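Local coordinates for protein putative aminomethyltransferase (Leptospirillum rubarum, PDB 3TTG) that probably binds folate and may transfer one-carbon units, as a putative aminomethyltransferase related to the glycine cleavage T-protein, at residues Pro46-Glu51 with Asn114-Tyr119; Lys56-Gly61 with Thr124-Thr129; Ser78-Pro83 with Phe89-Gly94; Ile100-Pro105 with Glu110-His115. One frame throughout, in Å; residues are numbered along the deposited sequence. Where two conformers were deposited one is given.

Contact 1. Residues Pro46-Glu51 with Asn114-Tyr119; sequences PSIFVE and NHLKKY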
loop_
_atom_site.group_PDB
_atom_site.type_symbol
_atom_site.label_atom_id
_atom_site.label_comp_id
_atom_site.label_asym_id
_atom_site.label_seq_id
_atom_site.Cartn_x
_atom_site.Cartn_y
_atom_site.Cartn_z
ATOM N N PRO A 46 -8.581 -9.368 1.220
ATOM C CA PRO A 46 -9.455 -10.170 2.109
ATOM C C PRO A 46 -9.882 -9.396 3.358
ATOM O O PRO A 46 -9.253 -8.420 3.745
ATOM C CB PRO A 46 -8.559 -11.378 2.523
ATOM C CG PRO A 46 -7.444 -11.380 1.526
ATOM C CD PRO A 46 -7.218 -9.933 1.135
ATOM N N SER A 47 -10.980 -9.825 3.967
ATOM C CA SER A 47 -11.613 -9.252 5.172
ATOM C C SER A 47 -11.522 -10.250 6.262
ATOM O O SER A 47 -12.358 -11.144 6.309
ATOM C CB SER A 47 -13.093 -8.941 4.873
ATOM O OG SER A 47 -13.199 -7.755 4.134
ATOM N N ILE A 48 -10.512 -10.152 7.123
ATOM C CA ILE A 48 -10.278 -11.157 8.163
ATOM C C ILE A 48 -10.602 -10.604 9.500
ATOM O O ILE A 48 -10.095 -9.542 9.869
ATOM C CB ILE A 48 -8.801 -11.627 8.150
ATOM C CG1 ILE A 48 -8.316 -12.069 6.771
ATOM C CG2 ILE A 48 -8.570 -12.731 9.199
ATOM C CD1 ILE A 48 -9.187 -13.246 6.113
ATOM N N PHE A 49 -11.418 -11.310 10.265
ATOM C CA PHE A 49 -11.777 -10.808 11.605
ATOM C C PHE A 49 -11.208 -11.689 12.682
ATOM O O PHE A 49 -11.134 -12.915 12.523
ATOM C CB PHE A 49 -13.291 -10.676 11.740
ATOM C CG PHE A 49 -13.803 -9.530 10.876
ATOM C CD1 PHE A 49 -13.914 -8.247 11.392
ATOM C CD2 PHE A 49 -13.924 -9.678 9.505
ATOM C CE1 PHE A 49 -14.340 -7.188 10.585
ATOM C CE2 PHE A 49 -14.344 -8.614 8.697
ATOM C CZ PHE A 49 -14.520 -7.376 9.234
ATOM N N VAL A 50 -10.781 -11.060 13.785
ATOM C CA VAL A 50 -10.249 -11.763 14.939
ATOM C C VAL A 50 -11.076 -11.374 16.176
ATOM O O VAL A 50 -11.162 -10.198 16.553
ATOM C CB VAL A 50 -8.751 -11.535 15.168
ATOM C CG1 VAL A 50 -8.235 -12.455 16.284
ATOM C CG2 VAL A 50 -7.976 -11.760 13.877
ATOM N N GLU A 51 -11.627 -12.373 16.831
ATOM C CA GLU A 51 -12.416 -12.188 18.035
ATOM C C GLU A 51 -11.889 -13.027 19.151
ATOM O O GLU A 51 -11.017 -13.881 18.937
ATOM C CB GLU A 51 -13.871 -12.547 17.714
ATOM C CG GLU A 51 -14.172 -14.025 17.636
ATOM C CD GLU A 51 -15.584 -14.358 17.165
ATOM O OE1 GLU A 51 -16.124 -15.389 17.630
ATOM O OE2 GLU A 51 -16.155 -13.592 16.350
ATOM N N ASN A 114 -3.306 -18.759 7.579
ATOM C CA ASN A 114 -2.354 -19.776 8.034
ATOM C C ASN A 114 -1.225 -19.167 8.875
ATOM O O ASN A 114 -0.745 -19.789 9.822
ATOM C CB ASN A 114 -1.755 -20.563 6.833
ATOM C CG ASN A 114 -2.744 -21.518 6.166
ATOM O OD1 ASN A 114 -3.757 -21.916 6.748
ATOM N ND2 ASN A 114 -2.467 -21.925 4.936
ATOM N N HIS A 115 -0.755 -18.023 8.490
ATOM C CA HIS A 115 0.277 -17.289 9.268
ATOM C C HIS A 115 -0.237 -16.903 10.637
ATOM O O HIS A 115 0.394 -17.241 11.629
ATOM C CB HIS A 115 0.747 -16.057 8.545
ATOM C CG HIS A 115 1.813 -15.285 9.288
ATOM N ND1 HIS A 115 3.115 -15.723 9.334
ATOM C CD2 HIS A 115 1.714 -14.141 10.015
ATOM C CE1 HIS A 115 3.766 -14.856 10.104
ATOM N NE2 HIS A 115 2.960 -13.893 10.545
ATOM N N LEU A 116 -1.438 -16.368 10.728
ATOM C CA LEU A 116 -2.007 -16.100 12.068
ATOM C C LEU A 116 -2.168 -17.383 12.900
ATOM O O LEU A 116 -1.874 -17.385 14.100
ATOM C CB LEU A 116 -3.377 -15.448 11.925
ATOM C CG LEU A 116 -3.456 -14.064 11.235
ATOM C CD1 LEU A 116 -4.879 -13.523 11.312
ATOM C CD2 LEU A 116 -2.586 -13.083 11.851
ATOM N N LYS A 117 -2.644 -18.497 12.272
ATOM C CA LYS A 117 -2.903 -19.741 12.997
ATOM C C LYS A 117 -1.626 -20.375 13.463
ATOM O O LYS A 117 -1.636 -20.997 14.498
ATOM C CB LYS A 117 -3.725 -20.737 12.152
ATOM C CG LYS A 117 -5.143 -20.263 12.010
ATOM C CD LYS A 117 -5.960 -21.202 11.218
ATOM C CE LYS A 117 -7.402 -20.741 11.201
ATOM N NZ LYS A 117 -8.279 -21.637 10.381
ATOM N N LYS A 118 -0.521 -20.149 12.781
ATOM C CA LYS A 118 0.816 -20.588 13.220
ATOM C C LYS A 118 1.128 -20.110 14.659
ATOM O O LYS A 118 1.822 -20.801 15.404
ATOM C CB LYS A 118 1.859 -19.990 12.253
ATOM C CG LYS A 118 3.262 -20.466 12.414
ATOM C CD LYS A 118 4.142 -19.802 11.402
ATOM C CE LYS A 118 5.593 -20.049 11.710
ATOM N NZ LYS A 118 6.473 -19.542 10.632
ATOM N N TYR A 119 0.632 -18.899 15.022
ATOM C CA TYR A 119 0.868 -18.286 16.330
ATOM C C TYR A 119 -0.313 -18.377 17.267
ATOM O O TYR A 119 -0.251 -17.861 18.382
ATOM C CB TYR A 119 1.289 -16.807 16.115
ATOM C CG TYR A 119 2.655 -16.752 15.490
ATOM C CD1 TYR A 119 3.800 -16.729 16.283
ATOM C CD2 TYR A 119 2.810 -16.555 14.117
ATOM C CE1 TYR A 119 5.057 -16.619 15.720
ATOM C CE2 TYR A 119 4.082 -16.461 13.541
ATOM C CZ TYR A 119 5.198 -16.581 14.339
ATOM O OH TYR A 119 6.459 -16.520 13.797
#
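In the probable folate-binding domain, helix 109-118 packs across a five-stranded antiparallel sheet, and here Leu116 meets Ile48 and Val50 of strand 48-51, all three buried. A single methyl group, Leu116 CD1, makes both touches. It lies 4.3 Å from Ile48 CG2 and 4.4 Å from Val50 CG2. These are loose van der Waals contacts, and no hydrogen bond joins the two segments. Ile48 and Val50 are two residues apart in the strand, so both side chains leave the same face of the sheet. Phe49, between them, points away from the helix. The helix does not come close to the strand backbone: the nearest CA atoms, Val50 CA and Leu116 CA, are 9.7 Å apart. The gap is spanned by side chains alone. Helix and antiparallel sheet form two layers, with aliphatic side chains between them. Leu116 holds its CG anti to the carbonyl carbon (chi1 -63°), and the extended second torsion (chi2 -174°) carries CD1 toward the strand. Leu102 of the adjacent strand and Leu59 of helix 55-60 also touch Leu116.

Contact 2. Residues Lys56-Gly61 with Thr124-Thr129; sequences KNFLQG and TKAKIT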
loop_
_atom_site.group_PDB
_atom_site.type_symbol
_atom_site.label_atom_id
_atom_site.label_comp_id
_atom_site.label_asym_id
_atom_site.label_seq_id
_atom_site.Cartn_x
_atom_site.Cartn_y
_atom_site.Cartn_z
ATOM N N LYS A 56 -6.255 -9.264 21.386
ATOM C CA LYS A 56 -5.340 -8.117 21.372
ATOM C C LYS A 56 -3.907 -8.552 21.617
ATOM O O LYS A 56 -3.024 -8.204 20.873
ATOM C CB LYS A 56 -5.796 -7.075 22.431
ATOM C CG LYS A 56 -7.118 -6.370 22.069
ATOM C CD LYS A 56 -6.927 -4.906 21.575
ATOM C CE LYS A 56 -8.221 -4.104 21.554
ATOM N NZ LYS A 56 -8.759 -3.920 20.168
ATOM N N ASN A 57 -3.679 -9.272 22.680
ATOM C CA ASN A 57 -2.358 -9.794 23.006
ATOM C C ASN A 57 -1.840 -10.728 21.885
ATOM O O ASN A 57 -0.643 -10.747 21.561
ATOM C CB ASN A 57 -2.443 -10.532 24.357
ATOM C CG ASN A 57 -2.551 -9.585 25.549
ATOM O OD1 ASN A 57 -2.471 -8.356 25.417
ATOM N ND2 ASN A 57 -2.740 -10.127 26.754
ATOM N N PHE A 58 -2.745 -11.556 21.372
ATOM C CA PHE A 58 -2.445 -12.477 20.298
ATOM C C PHE A 58 -1.883 -11.680 19.071
ATOM O O PHE A 58 -0.775 -11.932 18.628
ATOM C CB PHE A 58 -3.702 -13.281 19.947
ATOM C CG PHE A 58 -3.660 -14.016 18.642
ATOM C CD1 PHE A 58 -2.670 -14.958 18.390
ATOM C CD2 PHE A 58 -4.512 -13.664 17.609
ATOM C CE1 PHE A 58 -2.552 -15.545 17.127
ATOM C CE2 PHE A 58 -4.426 -14.289 16.357
ATOM C CZ PHE A 58 -3.437 -15.214 16.123
ATOM N N LEU A 59 -2.617 -10.714 18.581
ATOM C CA LEU A 59 -2.182 -9.941 17.426
ATOM C C LEU A 59 -1.015 -9.032 17.713
ATOM O O LEU A 59 -0.141 -8.894 16.864
ATOM C CB LEU A 59 -3.348 -9.153 16.832
ATOM C CG LEU A 59 -4.429 -10.021 16.153
ATOM C CD1 LEU A 59 -5.540 -9.135 15.592
ATOM C CD2 LEU A 59 -3.849 -10.844 15.033
ATOM N N GLN A 60 -0.934 -8.485 18.912
ATOM C CA GLN A 60 0.189 -7.608 19.301
ATOM C C GLN A 60 1.542 -8.324 19.244
ATOM O O GLN A 60 2.559 -7.683 18.968
ATOM C CB GLN A 60 -0.052 -7.106 20.740
ATOM C CG GLN A 60 0.951 -6.110 21.292
ATOM C CD GLN A 60 0.756 -4.709 20.741
ATOM O OE1 GLN A 60 0.295 -4.479 19.617
ATOM N NE2 GLN A 60 1.193 -3.733 21.506
ATOM N N GLY A 61 1.556 -9.642 19.499
ATOM C CA GLY A 61 2.781 -10.422 19.476
ATOM C C GLY A 61 3.198 -10.830 18.071
ATOM O O GLY A 61 4.319 -11.301 17.867
ATOM N N THR A 124 -5.256 -20.410 23.510
ATOM C CA THR A 124 -5.292 -18.967 23.294
ATOM C C THR A 124 -6.779 -18.651 22.973
ATOM O O THR A 124 -7.386 -19.345 22.171
ATOM C CB THR A 124 -4.272 -18.512 22.224
ATOM O OG1 THR A 124 -2.973 -18.638 22.778
ATOM C CG2 THR A 124 -4.491 -17.081 21.794
ATOM N N LYS A 125 -7.362 -17.651 23.632
ATOM C CA LYS A 125 -8.773 -17.299 23.478
ATOM C C LYS A 125 -8.947 -16.306 22.337
ATOM O O LYS A 125 -9.162 -15.122 22.552
ATOM C CB LYS A 125 -9.341 -16.742 24.793
ATOM C CG LYS A 125 -9.269 -17.709 25.947
ATOM C CD LYS A 125 -9.889 -17.121 27.205
ATOM C CE LYS A 125 -9.774 -18.065 28.390
ATOM N NZ LYS A 125 -10.555 -19.307 28.177
ATOM N N ALA A 126 -8.756 -16.784 21.114
ATOM C CA ALA A 126 -8.927 -15.976 19.913
ATOM C C ALA A 126 -9.460 -16.889 18.823
ATOM O O ALA A 126 -9.145 -18.063 18.822
ATOM C CB ALA A 126 -7.621 -15.300 19.493
ATOM N N LYS A 127 -10.253 -16.361 17.922
ATOM C CA LYS A 127 -10.838 -17.099 16.816
ATOM C C LYS A 127 -10.725 -16.233 15.561
ATOM O O LYS A 127 -10.935 -15.039 15.642
ATOM C CB LYS A 127 -12.335 -17.451 17.143
ATOM C CG LYS A 127 -13.274 -17.759 15.952
ATOM C CD LYS A 127 -13.011 -19.126 15.285
ATOM C CE LYS A 127 -14.108 -19.601 14.325
ATOM N NZ LYS A 127 -14.011 -19.044 12.939
ATOM N N ILE A 128 -10.396 -16.836 14.426
ATOM C CA ILE A 128 -10.230 -16.124 13.164
ATOM C C ILE A 128 -11.373 -16.478 12.231
ATOM O O ILE A 128 -11.710 -17.648 12.116
ATOM C CB ILE A 128 -8.848 -16.467 12.525
ATOM C CG1 ILE A 128 -7.698 -16.044 13.457
ATOM C CG2 ILE A 128 -8.707 -15.785 11.146
ATOM C CD1 ILE A 128 -6.528 -16.917 13.316
ATOM N N THR A 129 -11.936 -15.487 11.542
ATOM C CA THR A 129 -13.040 -15.683 10.566
ATOM C C THR A 129 -12.740 -14.935 9.301
ATOM O O THR A 129 -12.384 -13.769 9.355
ATOM C CB THR A 129 -14.388 -15.215 11.119
ATOM O OG1 THR A 129 -14.604 -15.869 12.382
ATOM C CG2 THR A 129 -15.561 -15.531 10.154
#
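Phe58 meets Ala126 and Thr124 through carbon atoms alone. The closest pair is Phe58 CD2 and Ala126 CB, 4.0 Å apart. The methyl of Thr124 comes next, with CG2 at 4.3 Å from Phe58 CB. Both methyls approach the ring obliquely. They lie on the segment that leads into strand 127-130, while the ring stands out from helix 55-60. No hydrogen bond crosses between the segments. The nearest CA atoms, Phe58 CA and Ala126 CA, are 7.4 Å apart, and the methyl of Ala126 meets the ring there. Phe58 CG is anti to the backbone N (chi1 165°), which swings the ring out from the helix toward Ala126.

The approach to the strand is shaped by an inverse gamma turn centred on Lys125. Its side chain points away from the helix, whereas those of Thr124 and Ala126 on either side point toward it. Lys125 N is also hydrogen-bonded to Asp54 OD2, just ahead of the helix. At the other end, Gln60 is held by Ile67 and Asp66 through its side-chain amide. Phe58 also touches Val50 of strand 48-51, the sheet neighbour of strand 127-130. Helix 55-60 lies on a face of the five-stranded sheet, and Phe58 reaches its 127-130 edge. Leu59 packs on Ile100 and Leu102 of strand 99-103, and the Phe58 ring sits beside the end of helix 109-118.

Contact 3. Residues Ser78-Pro83 with Phe89-Gly94; sequences SFFLNP and FDAWCG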
loop_
_atom_site.group_PDB
_atom_site.type_symbol
_atom_site.label_atom_id
_atom_site.label_comp_id
_atom_site.label_asym_id
_atom_site.label_seq_id
_atom_site.Cartn_x
_atom_site.Cartn_y
_atom_site.Cartn_z
ATOM N N SER A 78 0.171 -2.035 9.383
ATOM C CA SER A 78 1.136 -2.943 10.020
ATOM C C SER A 78 1.761 -3.870 9.035
ATOM O O SER A 78 1.141 -4.247 8.037
ATOM C CB SER A 78 0.449 -3.807 11.076
ATOM O OG SER A 78 1.392 -4.505 11.886
ATOM N N PHE A 79 2.948 -4.342 9.388
ATOM C CA PHE A 79 3.573 -5.484 8.782
ATOM C C PHE A 79 3.401 -6.705 9.676
ATOM O O PHE A 79 3.158 -6.606 10.880
ATOM C CB PHE A 79 5.080 -5.248 8.546
ATOM C CG PHE A 79 5.350 -4.235 7.501
ATOM C CD1 PHE A 79 5.118 -4.516 6.162
ATOM C CD2 PHE A 79 5.766 -2.960 7.843
ATOM C CE1 PHE A 79 5.308 -3.543 5.197
ATOM C CE2 PHE A 79 5.925 -1.984 6.872
ATOM C CZ PHE A 79 5.753 -2.293 5.560
ATOM N N PHE A 80 3.582 -7.851 9.058
ATOM C CA PHE A 80 3.717 -9.162 9.696
ATOM C C PHE A 80 5.033 -9.676 9.207
ATOM O O PHE A 80 5.231 -9.899 7.997
ATOM C CB PHE A 80 2.543 -10.086 9.386
ATOM C CG PHE A 80 1.247 -9.574 9.968
ATOM C CD1 PHE A 80 0.761 -10.078 11.160
ATOM C CD2 PHE A 80 0.597 -8.483 9.401
ATOM C CE1 PHE A 80 -0.389 -9.572 11.721
ATOM C CE2 PHE A 80 -0.543 -7.971 9.972
ATOM C CZ PHE A 80 -1.016 -8.498 11.129
ATOM N N LEU A 81 5.972 -9.751 10.111
ATOM C CA LEU A 81 7.334 -10.145 9.736
ATOM C C LEU A 81 7.672 -11.538 10.115
ATOM O O LEU A 81 7.013 -12.113 10.953
ATOM C CB LEU A 81 8.333 -9.205 10.420
ATOM C CG LEU A 81 8.032 -7.684 10.306
ATOM C CD1 LEU A 81 8.991 -6.869 11.126
ATOM C CD2 LEU A 81 8.081 -7.198 8.897
ATOM N N ASN A 82 8.738 -12.080 9.497
ATOM C CA ASN A 82 9.306 -13.341 9.897
ATOM C C ASN A 82 10.298 -13.035 11.035
ATOM O O ASN A 82 10.581 -11.865 11.270
ATOM C CB ASN A 82 9.928 -14.052 8.683
ATOM C CG ASN A 82 11.201 -13.481 8.136
ATOM O OD1 ASN A 82 11.878 -12.644 8.738
ATOM N ND2 ASN A 82 11.573 -13.981 7.005
ATOM N N PRO A 83 10.899 -14.045 11.680
ATOM C CA PRO A 83 11.831 -13.796 12.801
ATOM C C PRO A 83 13.083 -12.927 12.482
ATOM O O PRO A 83 13.691 -12.329 13.393
ATOM C CB PRO A 83 12.259 -15.220 13.164
ATOM C CG PRO A 83 11.058 -16.038 12.845
ATOM C CD PRO A 83 10.619 -15.496 11.549
ATOM N N PHE A 89 3.756 -10.035 5.106
ATOM C CA PHE A 89 2.511 -9.359 4.689
ATOM C C PHE A 89 2.453 -7.946 5.227
ATOM O O PHE A 89 3.120 -7.615 6.186
ATOM C CB PHE A 89 1.262 -10.137 5.244
ATOM C CG PHE A 89 1.231 -11.613 4.948
ATOM C CD1 PHE A 89 0.814 -12.078 3.702
ATOM C CD2 PHE A 89 1.698 -12.536 5.877
ATOM C CE1 PHE A 89 0.912 -13.419 3.371
ATOM C CE2 PHE A 89 1.746 -13.911 5.561
ATOM C CZ PHE A 89 1.414 -14.334 4.296
ATOM N N ASP A 90 1.587 -7.126 4.642
ATOM C CA ASP A 90 1.178 -5.875 5.221
ATOM C C ASP A 90 -0.334 -6.042 5.486
ATOM O O ASP A 90 -0.928 -6.980 5.006
ATOM C CB ASP A 90 1.532 -4.640 4.375
ATOM C CG ASP A 90 0.758 -4.489 3.071
ATOM O OD1 ASP A 90 -0.030 -5.363 2.759
ATOM O OD2 ASP A 90 0.857 -3.438 2.448
ATOM N N ALA A 91 -0.910 -5.242 6.336
ATOM C CA ALA A 91 -2.362 -5.225 6.554
ATOM C C ALA A 91 -2.825 -3.853 7.039
ATOM O O ALA A 91 -2.119 -3.215 7.817
ATOM C CB ALA A 91 -2.761 -6.289 7.580
ATOM N N TRP A 92 -4.057 -3.504 6.726
ATOM C CA TRP A 92 -4.783 -2.404 7.336
ATOM C C TRP A 92 -5.502 -3.030 8.498
ATOM O O TRP A 92 -6.082 -4.128 8.349
ATOM C CB TRP A 92 -5.732 -1.694 6.359
ATOM C CG TRP A 92 -5.003 -1.035 5.246
ATOM C CD1 TRP A 92 -4.870 -1.485 3.970
ATOM C CD2 TRP A 92 -4.120 0.097 5.368
ATOM N NE1 TRP A 92 -3.979 -0.695 3.279
ATOM C CE2 TRP A 92 -3.534 0.305 4.102
ATOM C CE3 TRP A 92 -3.864 1.020 6.394
ATOM C CZ2 TRP A 92 -2.673 1.377 3.841
ATOM C CZ3 TRP A 92 -2.952 2.049 6.156
ATOM C CH2 TRP A 92 -2.403 2.246 4.871
ATOM N N CYS A 93 -5.468 -2.365 9.654
ATOM C CA CYS A 93 -6.009 -2.881 10.904
ATOM C C CYS A 93 -7.009 -1.894 11.500
ATOM O O CYS A 93 -6.665 -0.734 11.740
ATOM C CB CYS A 93 -4.889 -3.182 11.902
ATOM S SG CYS A 93 -3.443 -4.029 11.202
ATOM N N GLY A 94 -8.200 -2.392 11.807
ATOM C CA GLY A 94 -9.267 -1.627 12.430
ATOM C C GLY A 94 -9.883 -2.346 13.607
ATOM O O GLY A 94 -9.734 -3.545 13.739
#
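Strands 78-81 and 89-94 run antiparallel, at 147° between their directions. Ser78 with Ala91 and Phe80 with Phe89 are hydrogen-bonded pairs. Phe79 with Asp90, between them, is a non-hydrogen-bonded pair. Ser78 N gives a bond of 3.0 Å to Ala91 O, and Ala91 N returns one of 2.8 Å to Ser78 O. Phe80 N bonds to Phe89 O at 2.9 Å, and Phe89 N to Phe80 O at 3.2 Å.

Ser78, Phe80, Phe89 and Ala91 share one face. There Phe80 CE2 lies 3.7 Å from Ala91 CB, and Phe80 CB comes up to the edge of the Phe89 ring. Phe80 CG is anti to its carbonyl carbon (chi1 -65°), and its ring reaches diagonally past Phe89 to Ala91. On the other face Phe79 CD1 is 4.0 Å from Asp90 CB, with ring and carboxylate planes 29° apart. The carboxylate turns away from Phe79 to a salt bridge with Arg45 and a hydrogen bond to Tyr77. Phe80 and Phe89 both meet Phe112 of helix 109-118 edge-to-face. The two strands form a beta hairpin, 75-81 with 87-96, with strand 75-81 at one edge of the five-stranded sheet.

Contact 4. Residues Ile100-Pro105 with Glu110-His115; sequences IALFPP and EEFVNH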
loop_
_atom_site.group_PDB
_atom_site.type_symbol
_atom_site.label_atom_id
_atom_site.label_comp_id
_atom_site.label_asym_id
_atom_site.label_seq_id
_atom_site.Cartn_x
_atom_site.Cartn_y
_atom_site.Cartn_z
ATOM N N ILE A 100 -11.185 -7.388 15.909
ATOM C CA ILE A 100 -10.094 -6.706 15.202
ATOM C C ILE A 100 -10.282 -7.077 13.735
ATOM O O ILE A 100 -10.470 -8.257 13.443
ATOM C CB ILE A 100 -8.674 -7.041 15.754
ATOM C CG1 ILE A 100 -8.540 -6.544 17.223
ATOM C CG2 ILE A 100 -7.600 -6.349 14.901
ATOM C CD1 ILE A 100 -7.327 -7.167 18.074
ATOM N N ALA A 101 -10.382 -6.089 12.828
ATOM C CA ALA A 101 -10.510 -6.336 11.371
ATOM C C ALA A 101 -9.154 -6.190 10.713
ATOM O O ALA A 101 -8.487 -5.216 10.973
ATOM C CB ALA A 101 -11.491 -5.350 10.759
ATOM N N LEU A 102 -8.732 -7.152 9.908
ATOM C CA LEU A 102 -7.460 -7.148 9.236
ATOM C C LEU A 102 -7.698 -7.294 7.787
ATOM O O LEU A 102 -8.426 -8.209 7.347
ATOM C CB LEU A 102 -6.519 -8.307 9.731
ATOM C CG LEU A 102 -6.211 -8.335 11.210
ATOM C CD1 LEU A 102 -5.518 -9.644 11.607
ATOM C CD2 LEU A 102 -5.366 -7.131 11.618
ATOM N N PHE A 103 -7.018 -6.459 7.022
ATOM C CA PHE A 103 -7.118 -6.485 5.540
ATOM C C PHE A 103 -5.726 -6.722 4.952
ATOM O O PHE A 103 -4.981 -5.767 4.672
ATOM C CB PHE A 103 -7.745 -5.223 5.004
ATOM C CG PHE A 103 -9.102 -4.998 5.626
ATOM C CD1 PHE A 103 -10.256 -5.360 4.956
ATOM C CD2 PHE A 103 -9.227 -4.332 6.837
ATOM C CE1 PHE A 103 -11.507 -5.175 5.539
ATOM C CE2 PHE A 103 -10.479 -4.075 7.388
ATOM C CZ PHE A 103 -11.614 -4.566 6.768
ATOM N N PRO A 104 -5.350 -8.008 4.791
ATOM C CA PRO A 104 -4.050 -8.342 4.188
ATOM C C PRO A 104 -4.075 -8.148 2.663
ATOM O O PRO A 104 -5.071 -7.679 2.135
ATOM C CB PRO A 104 -3.879 -9.793 4.585
ATOM C CG PRO A 104 -5.257 -10.326 4.461
ATOM C CD PRO A 104 -6.105 -9.245 5.080
ATOM N N PRO A 105 -2.968 -8.382 1.963
ATOM C CA PRO A 105 -2.955 -8.119 0.525
ATOM C C PRO A 105 -3.880 -9.013 -0.284
ATOM O O PRO A 105 -4.086 -10.171 0.059
ATOM C CB PRO A 105 -1.488 -8.411 0.126
ATOM C CG PRO A 105 -0.698 -8.317 1.408
ATOM C CD PRO A 105 -1.616 -8.797 2.455
ATOM N N GLU A 110 -5.793 -17.302 2.307
ATOM C CA GLU A 110 -5.403 -18.573 2.926
ATOM C C GLU A 110 -4.036 -18.474 3.593
ATOM O O GLU A 110 -3.891 -18.849 4.762
ATOM C CB GLU A 110 -5.405 -19.652 1.836
ATOM C CG GLU A 110 -4.942 -21.037 2.203
ATOM C CD GLU A 110 -4.916 -21.898 0.951
ATOM O OE1 GLU A 110 -5.896 -21.844 0.170
ATOM O OE2 GLU A 110 -3.867 -22.528 0.694
ATOM N N GLU A 111 -3.016 -17.962 2.860
ATOM C CA GLU A 111 -1.661 -17.855 3.405
ATOM C C GLU A 111 -1.621 -16.918 4.638
ATOM O O GLU A 111 -0.899 -17.202 5.590
ATOM C CB GLU A 111 -0.670 -17.384 2.352
ATOM C CG GLU A 111 -0.615 -18.288 1.128
ATOM C CD GLU A 111 -1.568 -18.040 -0.039
ATOM O OE1 GLU A 111 -2.624 -17.383 0.133
ATOM O OE2 GLU A 111 -1.290 -18.603 -1.121
ATOM N N PHE A 112 -2.356 -15.809 4.611
ATOM C CA PHE A 112 -2.433 -14.884 5.741
ATOM C C PHE A 112 -3.103 -15.533 6.944
ATOM O O PHE A 112 -2.603 -15.397 8.030
ATOM C CB PHE A 112 -3.147 -13.579 5.387
ATOM C CG PHE A 112 -3.119 -12.581 6.530
ATOM C CD1 PHE A 112 -1.964 -11.884 6.836
ATOM C CD2 PHE A 112 -4.273 -12.307 7.270
ATOM C CE1 PHE A 112 -1.944 -10.950 7.877
ATOM C CE2 PHE A 112 -4.254 -11.384 8.310
ATOM C CZ PHE A 112 -3.102 -10.674 8.586
ATOM N N VAL A 113 -4.219 -16.226 6.762
ATOM C CA VAL A 113 -4.918 -16.908 7.850
ATOM C C VAL A 113 -4.015 -18.006 8.437
ATOM O O VAL A 113 -3.910 -18.108 9.665
ATOM C CB VAL A 113 -6.287 -17.409 7.369
ATOM C CG1 VAL A 113 -6.902 -18.416 8.342
ATOM C CG2 VAL A 113 -7.231 -16.215 7.205
ATOM N N ASN A 114 -3.306 -18.759 7.579
ATOM C CA ASN A 114 -2.354 -19.776 8.034
ATOM C C ASN A 114 -1.225 -19.167 8.875
ATOM O O ASN A 114 -0.745 -19.789 9.822
ATOM C CB ASN A 114 -1.755 -20.563 6.833
ATOM C CG ASN A 114 -2.744 -21.518 6.166
ATOM O OD1 ASN A 114 -3.757 -21.916 6.748
ATOM N ND2 ASN A 114 -2.467 -21.925 4.936
ATOM N N HIS A 115 -0.755 -18.023 8.490
ATOM C CA HIS A 115 0.277 -17.289 9.268
ATOM C C HIS A 115 -0.237 -16.903 10.637
ATOM O O HIS A 115 0.394 -17.241 11.629
ATOM C CB HIS A 115 0.747 -16.057 8.545
ATOM C CG HIS A 115 1.813 -15.285 9.288
ATOM N ND1 HIS A 115 3.115 -15.723 9.334
ATOM C CD2 HIS A 115 1.714 -14.141 10.015
ATOM C CE1 HIS A 115 3.766 -14.856 10.104
ATOM N NE2 HIS A 115 2.960 -13.893 10.545
#
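Phe112 CG stands anti to the backbone N (chi1 -175°), and the ring reaches from the helix to Pro104 and Leu102. Leu102 CG is anti to its own carbonyl carbon (chi1 -57°), and with chi2 extended its CD1 comes to the rim of that ring. Two sides of the ring are used. Pro104 lies over one face in a CH-pi contact: its CB is 3.6 Å from the ring centroid, 16° off the normal. Pro104 CG adds a second touch, 3.6 Å from Phe112 CD2. Leu102 CD1 instead sits at the edge, in the ring plane, 3.9 Å from Phe112 CE2.

The contact joins strand 99-103 and the turn after it to helix 109-118, which follows closely in the chain. The chain turns back after the strand, and the helix packs on the sheet through Phe112. With no hydrogen bond across, the junction is apolar and buried. Pro104 CA and Phe112 CA, the nearest pair, are 6.9 Å apart. An alanine in place of Phe112 would remove the ring, and is likely to leave Pro104 without its CH-pi partner and open a gap beside Leu102. Val113, next in the helix, touches Ile48 of strand 48-51. Pro104 touches Ile48 and Pro46 as well, while Leu102 packs on Val50 of the same strand.

From the N terminus, strand 48-51 comes first and is not met by its helix until 114-119, so contact 1 closes a long loop. Helix 55-60 follows and waits for 124-129, so contact 2 crosses contact 1. Contact 3 is the hairpin nested inside both loops. Contact 4 comes next in series, nested inside contact 2, and ends on the same helix as contact 1, sharing Asn114 and His115. All four reach one antiparallel sheet. Contacts 1 and 4 set helix 109-118 on it, contact 2 adds helix 55-60 at the 127-130 edge, and contact 3 forms the other edge. Contacts 2 and 3 do not touch.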